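Local coordinates for protein histidine kinase (Paraburkholderia phymatum, PDB 6NB0) that probably acts as a phosphorelay sensor kinase, using ATP to phosphorylate a histidine on a protein, at residues A190-T195 with Q215-A220; A151-I156 with A225-L230. All blocks are in the same frame, centred on the assembly; numbering follows the deposited sequence.

In the fold
Both contacts lie on one side of the part of the kinase expected, from its family, to bind ATP, an alpha/beta sandwich, each about 18 Å from the centre of the chain and with their own centres about 10 Å apart. Along the chain the order is 151-156, 190-195, 215-220 and 225-230, so interaction 1 falls between the two halves of interaction 2. The end of helix 135-154 and the link just after helix 173-189 both meet the same long loop, which leaves strand 207-214 for helix 232-238. The contacts are joined directly: Arg154 of interaction 2 bonds to Ser191 O of interaction 1, and Gly194 pairs with Gly155.

Interaction 1 (A190-T195 with Q215-A220); sequences ASASGT and QATPAA
Just beyond the end of helix 173-189, the chain at Ala190 and Ser191 runs beside Thr217 and Pro218 in roughly the opposite direction, with the CA atoms of Ala190 and Pro218 4.8 Å apart. One direct hydrogen bond joins the segments: Thr217 N donates to Ala190 O at 2.9 Å with an angle of 163° at the hydrogen, although the N lies above the carbonyl plane, 38° out of it. The same oxygen also accepts from Trp214 NE1, so two donors hold this carbonyl at the helix exit. Further along, Ala192 to Thr195 make a type II beta turn, closed by Thr195 N to Ala192 O at 3.1 Å.

A water sits between this turn and the other segment with four partners. It accepts from Ala192 N and donates to Thr195 OG1 and, at 2.7 Å, to Gln215 O; Thr217 OG1 is its fourth partner. The first torsion of Thr195 (-66°) sets OG1 beside its own backbone N, where it meets the water, and leaves CG2 anti to that N, 3.6 Å from Gln215 O. In histidine kinases of this alpha/beta sandwich, known as the Bergerat fold, the loop after the strand equivalent to 207-214 usually borders the nucleotide pocket; here that loop packs against the link between helix 173-189 and strand 196-204.

Thr217 leans its side chain on the Ala192 methyl, with OG1 3.6 Å from Ala192 CB. Ala220, whose N bonds back to Thr217 O, presses its CB to within 3.5 Å of Ser191 O, an oxygen that also accepts from Arg154 NH2. The Ser191 hydroxyl points elsewhere, to Ala187 O in the last turn of the helix.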
loop_
_atom_site.group_PDB
_atom_site.type_symbol
_atom_site.label_atom_id
_atom_site.label_comp_id
_atom_site.label_asym_id
_atom_site.label_seq_id
_atom_site.Cartn_x
_atom_site.Cartn_y
_atom_site.Cartn_z
ATOM N N ALA A 190 -2.261 -18.221 -9.768
ATOM C CA ALA A 190 -2.539 -18.685 -11.119
ATOM C C ALA A 190 -2.252 -20.177 -11.295
ATOM O O ALA A 190 -1.864 -20.614 -12.391
ATOM C CB ALA A 190 -1.731 -17.857 -12.121
ATOM N N SER A 191 -2.448 -20.981 -10.242
ATOM C CA SER A 191 -2.271 -22.428 -10.320
ATOM C C SER A 191 -3.530 -23.151 -9.864
ATOM O O SER A 191 -4.225 -22.699 -8.949
ATOM C CB SER A 191 -1.081 -22.902 -9.454
ATOM O OG SER A 191 0.166 -22.439 -9.955
ATOM N N ALA A 192 -3.794 -24.301 -10.491
ATOM C CA ALA A 192 -4.844 -25.211 -10.064
ATOM C C ALA A 192 -4.284 -26.218 -9.059
ATOM O O ALA A 192 -3.089 -26.505 -9.047
ATOM C CB ALA A 192 -5.452 -25.966 -11.258
ATOM N N SER A 193 -5.180 -26.767 -8.232
ATOM C CA SER A 193 -4.807 -27.777 -7.234
ATOM C C SER A 193 -3.913 -28.862 -7.831
ATOM O O SER A 193 -4.200 -29.412 -8.904
ATOM C CB SER A 193 -6.080 -28.410 -6.647
ATOM O OG SER A 193 -5.746 -29.418 -5.689
ATOM N N GLY A 194 -2.833 -29.199 -7.110
ATOM C CA GLY A 194 -1.930 -30.252 -7.543
ATOM C C GLY A 194 -0.795 -29.795 -8.440
ATOM O O GLY A 194 0.106 -30.589 -8.734
ATOM N N THR A 195 -0.816 -28.547 -8.888
ATOM C CA THR A 195 0.288 -27.973 -9.656
ATOM C C THR A 195 1.510 -27.753 -8.774
ATOM O O THR A 195 1.396 -27.454 -7.584
ATOM C CB THR A 195 -0.169 -26.639 -10.284
ATOM O OG1 THR A 195 -1.188 -26.924 -11.255
ATOM C CG2 THR A 195 0.999 -25.899 -10.968
ATOM N N GLN A 215 3.051 -24.628 -14.546
ATOM C CA GLN A 215 1.979 -24.810 -15.516
ATOM C C GLN A 215 0.773 -23.990 -15.066
ATOM O O GLN A 215 0.158 -24.288 -14.038
ATOM C CB GLN A 215 1.626 -26.293 -15.658
ATOM C CG GLN A 215 1.012 -26.608 -16.999
ATOM C CD GLN A 215 2.030 -26.569 -18.129
ATOM O OE1 GLN A 215 1.681 -26.315 -19.281
ATOM N NE2 GLN A 215 3.296 -26.830 -17.803
ATOM N N ALA A 216 0.431 -22.954 -15.833
ATOM C CA ALA A 216 -0.525 -21.950 -15.375
ATOM C C ALA A 216 -1.960 -22.372 -15.651
ATOM O O ALA A 216 -2.254 -22.990 -16.677
ATOM C CB ALA A 216 -0.257 -20.605 -16.060
ATOM N N THR A 217 -2.857 -22.019 -14.722
ATOM C CA THR A 217 -4.307 -22.055 -14.929
ATOM C C THR A 217 -4.787 -20.647 -14.614
ATOM O O THR A 217 -5.181 -20.346 -13.474
ATOM C CB THR A 217 -4.991 -23.092 -14.035
ATOM O OG1 THR A 217 -4.401 -24.378 -14.259
ATOM C CG2 THR A 217 -6.502 -23.167 -14.333
ATOM N N PRO A 218 -4.721 -19.735 -15.583
ATOM C CA PRO A 218 -5.021 -18.321 -15.265
ATOM C C PRO A 218 -6.460 -18.107 -14.789
ATOM O O PRO A 218 -6.714 -17.165 -14.035
ATOM C CB PRO A 218 -4.721 -17.581 -16.583
ATOM C CG PRO A 218 -4.635 -18.656 -17.645
ATOM C CD PRO A 218 -4.194 -19.914 -16.952
ATOM N N ALA A 219 -7.394 -19.001 -15.129
ATOM C CA ALA A 219 -8.752 -18.885 -14.593
ATOM C C ALA A 219 -8.796 -19.020 -13.076
ATOM O O ALA A 219 -9.738 -18.518 -12.447
ATOM C CB ALA A 219 -9.676 -19.934 -15.229
ATOM N N ALA A 220 -7.793 -19.665 -12.465
ATOM C CA ALA A 220 -7.774 -19.768 -11.008
ATOM C C ALA A 220 -7.625 -18.404 -10.337
ATOM O O ALA A 220 -8.052 -18.235 -9.192
ATOM C CB ALA A 220 -6.658 -20.717 -10.571
HETATM O O HOH W 1 -2.165 -24.897 -12.834
#

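Interaction 2 (A151-I156 with A225-L230); sequences AARRGI and ALPHVL
The end of helix 135-154 abuts the extended backbone at Leu226 and Pro227, the CA atoms of Arg154 and Pro227 being 6.7 Å apart. At the helix end, Ile156 N bonds back to Ala151 O and Gly155 N to Ala152 O, as Gly155 turns to positive phi.

Arg154 carries the contact. Its second torsion (-83°) brings CD to 3.7 Å from Pro227 CD, and the third (-67°) turns NE and the guanidinium so that NH1 reaches Pro227 O. NH1 donates to that oxygen at 2.9 Å, the oxygen tilted 20° from the guanidinium plane. Leu226 CD1 covers one face of the group, displaced toward its rim and 3.7 Å from Arg154 NE. NH1 also forms a salt bridge with Glu189, whose carboxylate takes a hydrogen bond from His228 ND1 too, while NH2 is held by Ser191 O. These partners fix the rotation of the guanidinium. Beside it, Arg153 lays CD against Pro227 CB at 3.7 Å.

A Schellman motif thus ends the helix, and the arginine just before its glycine ties that end to the loop leading into helix 232-238 of the kinase's alpha/beta sandwich.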
loop_
_atom_site.group_PDB
_atom_site.type_symbol
_atom_site.label_atom_id
_atom_site.label_comp_id
_atom_site.label_asym_id
_atom_site.label_seq_id
_atom_site.Cartn_x
_atom_site.Cartn_y
_atom_site.Cartn_z
ATOM N N ALA A 151 -0.225 -21.388 -0.640
ATOM C CA ALA A 151 -0.023 -22.615 -1.422
ATOM C C ALA A 151 -0.661 -23.828 -0.752
ATOM O O ALA A 151 -1.330 -24.650 -1.411
ATOM C CB ALA A 151 1.472 -22.848 -1.660
ATOM N N ALA A 152 -0.463 -23.983 0.559
ATOM C CA ALA A 152 -1.018 -25.162 1.227
ATOM C C ALA A 152 -2.541 -25.196 1.108
ATOM O O ALA A 152 -3.128 -26.241 0.800
ATOM C CB ALA A 152 -0.584 -25.198 2.694
ATOM N N ARG A 153 -3.205 -24.056 1.302
ATOM C CA ARG A 153 -4.658 -24.072 1.254
ATOM C C ARG A 153 -5.205 -24.119 -0.172
ATOM O O ARG A 153 -6.411 -24.326 -0.345
ATOM C CB ARG A 153 -5.255 -22.863 2.002
ATOM C CG ARG A 153 -5.145 -21.530 1.255
ATOM C CD ARG A 153 -5.482 -20.368 2.213
ATOM N NE ARG A 153 -4.418 -20.177 3.208
ATOM C CZ ARG A 153 -4.580 -19.529 4.359
ATOM N NH1 ARG A 153 -5.766 -19.002 4.663
ATOM N NH2 ARG A 153 -3.561 -19.413 5.208
ATOM N N ARG A 154 -4.353 -23.968 -1.181
ATOM C CA ARG A 154 -4.736 -24.146 -2.577
ATOM C C ARG A 154 -4.265 -25.478 -3.155
ATOM O O ARG A 154 -4.499 -25.749 -4.346
ATOM C CB ARG A 154 -4.181 -22.985 -3.420
ATOM C CG ARG A 154 -4.856 -21.638 -3.178
ATOM C CD ARG A 154 -6.148 -21.547 -4.002
ATOM N NE ARG A 154 -5.830 -21.520 -5.423
ATOM C CZ ARG A 154 -5.621 -20.401 -6.118
ATOM N NH1 ARG A 154 -5.748 -19.223 -5.515
ATOM N NH2 ARG A 154 -5.285 -20.462 -7.409
ATOM N N GLY A 155 -3.613 -26.319 -2.347
ATOM C CA GLY A 155 -3.163 -27.604 -2.854
ATOM C C GLY A 155 -2.001 -27.513 -3.822
ATOM O O GLY A 155 -1.781 -28.439 -4.609
ATOM N N ILE A 156 -1.228 -26.445 -3.754
ATOM C CA ILE A 156 -0.097 -26.210 -4.662
ATOM C C ILE A 156 1.182 -26.651 -3.973
ATOM O O ILE A 156 1.430 -26.285 -2.814
ATOM C CB ILE A 156 -0.019 -24.730 -5.076
ATOM C CG1 ILE A 156 -1.367 -24.218 -5.614
ATOM C CG2 ILE A 156 1.115 -24.489 -6.082
ATOM C CD1 ILE A 156 -1.968 -25.086 -6.670
ATOM N N ALA A 225 -14.406 -19.688 -5.797
ATOM C CA ALA A 225 -14.405 -20.860 -4.927
ATOM C C ALA A 225 -13.033 -21.174 -4.332
ATOM O O ALA A 225 -12.922 -22.069 -3.487
ATOM C CB ALA A 225 -14.922 -22.082 -5.694
ATOM N N LEU A 226 -11.999 -20.485 -4.746
ATOM C CA LEU A 226 -10.655 -20.756 -4.260
ATOM C C LEU A 226 -10.219 -19.683 -3.277
ATOM O O LEU A 226 -10.583 -18.516 -3.452
ATOM C CB LEU A 226 -9.642 -20.799 -5.423
ATOM C CG LEU A 226 -9.926 -21.803 -6.549
ATOM C CD1 LEU A 226 -8.806 -21.768 -7.597
ATOM C CD2 LEU A 226 -10.130 -23.228 -6.010
ATOM N N PRO A 227 -9.455 -20.036 -2.241
ATOM C CA PRO A 227 -8.871 -18.999 -1.375
ATOM C C PRO A 227 -7.952 -18.099 -2.186
ATOM O O PRO A 227 -7.361 -18.516 -3.182
ATOM C CB PRO A 227 -8.080 -19.791 -0.324
ATOM C CG PRO A 227 -8.604 -21.210 -0.403
ATOM C CD PRO A 227 -9.163 -21.413 -1.786
ATOM N N HIS A 228 -7.820 -16.852 -1.738
ATOM C CA HIS A 228 -6.937 -15.910 -2.414
ATOM C C HIS A 228 -6.224 -15.052 -1.386
ATOM O O HIS A 228 -6.699 -14.878 -0.263
ATOM C CB HIS A 228 -7.731 -15.002 -3.367
ATOM C CG HIS A 228 -8.364 -15.743 -4.501
ATOM N ND1 HIS A 228 -7.634 -16.258 -5.548
ATOM C CD2 HIS A 228 -9.657 -16.048 -4.752
ATOM C CE1 HIS A 228 -8.457 -16.853 -6.400
ATOM N NE2 HIS A 228 -9.686 -16.744 -5.935
ATOM N N VAL A 229 -5.081 -14.499 -1.790
ATOM C CA VAL A 229 -4.356 -13.508 -1.004
ATOM C C VAL A 229 -4.334 -12.148 -1.707
ATOM O O VAL A 229 -4.551 -11.112 -1.075
ATOM C CB VAL A 229 -2.917 -14.005 -0.716
ATOM C CG1 VAL A 229 -2.046 -12.903 -0.159
ATOM C CG2 VAL A 229 -2.929 -15.186 0.257
ATOM N N LEU A 230 -4.084 -12.140 -3.015
ATOM C CA LEU A 230 -3.989 -10.868 -3.732
ATOM C C LEU A 230 -5.373 -10.227 -3.902
ATOM O O LEU A 230 -6.411 -10.891 -3.874
ATOM C CB LEU A 230 -3.305 -11.082 -5.093
ATOM C CG LEU A 230 -1.895 -11.699 -5.020
ATOM C CD1 LEU A 230 -1.278 -11.919 -6.423
ATOM C CD2 LEU A 230 -0.918 -10.839 -4.142
#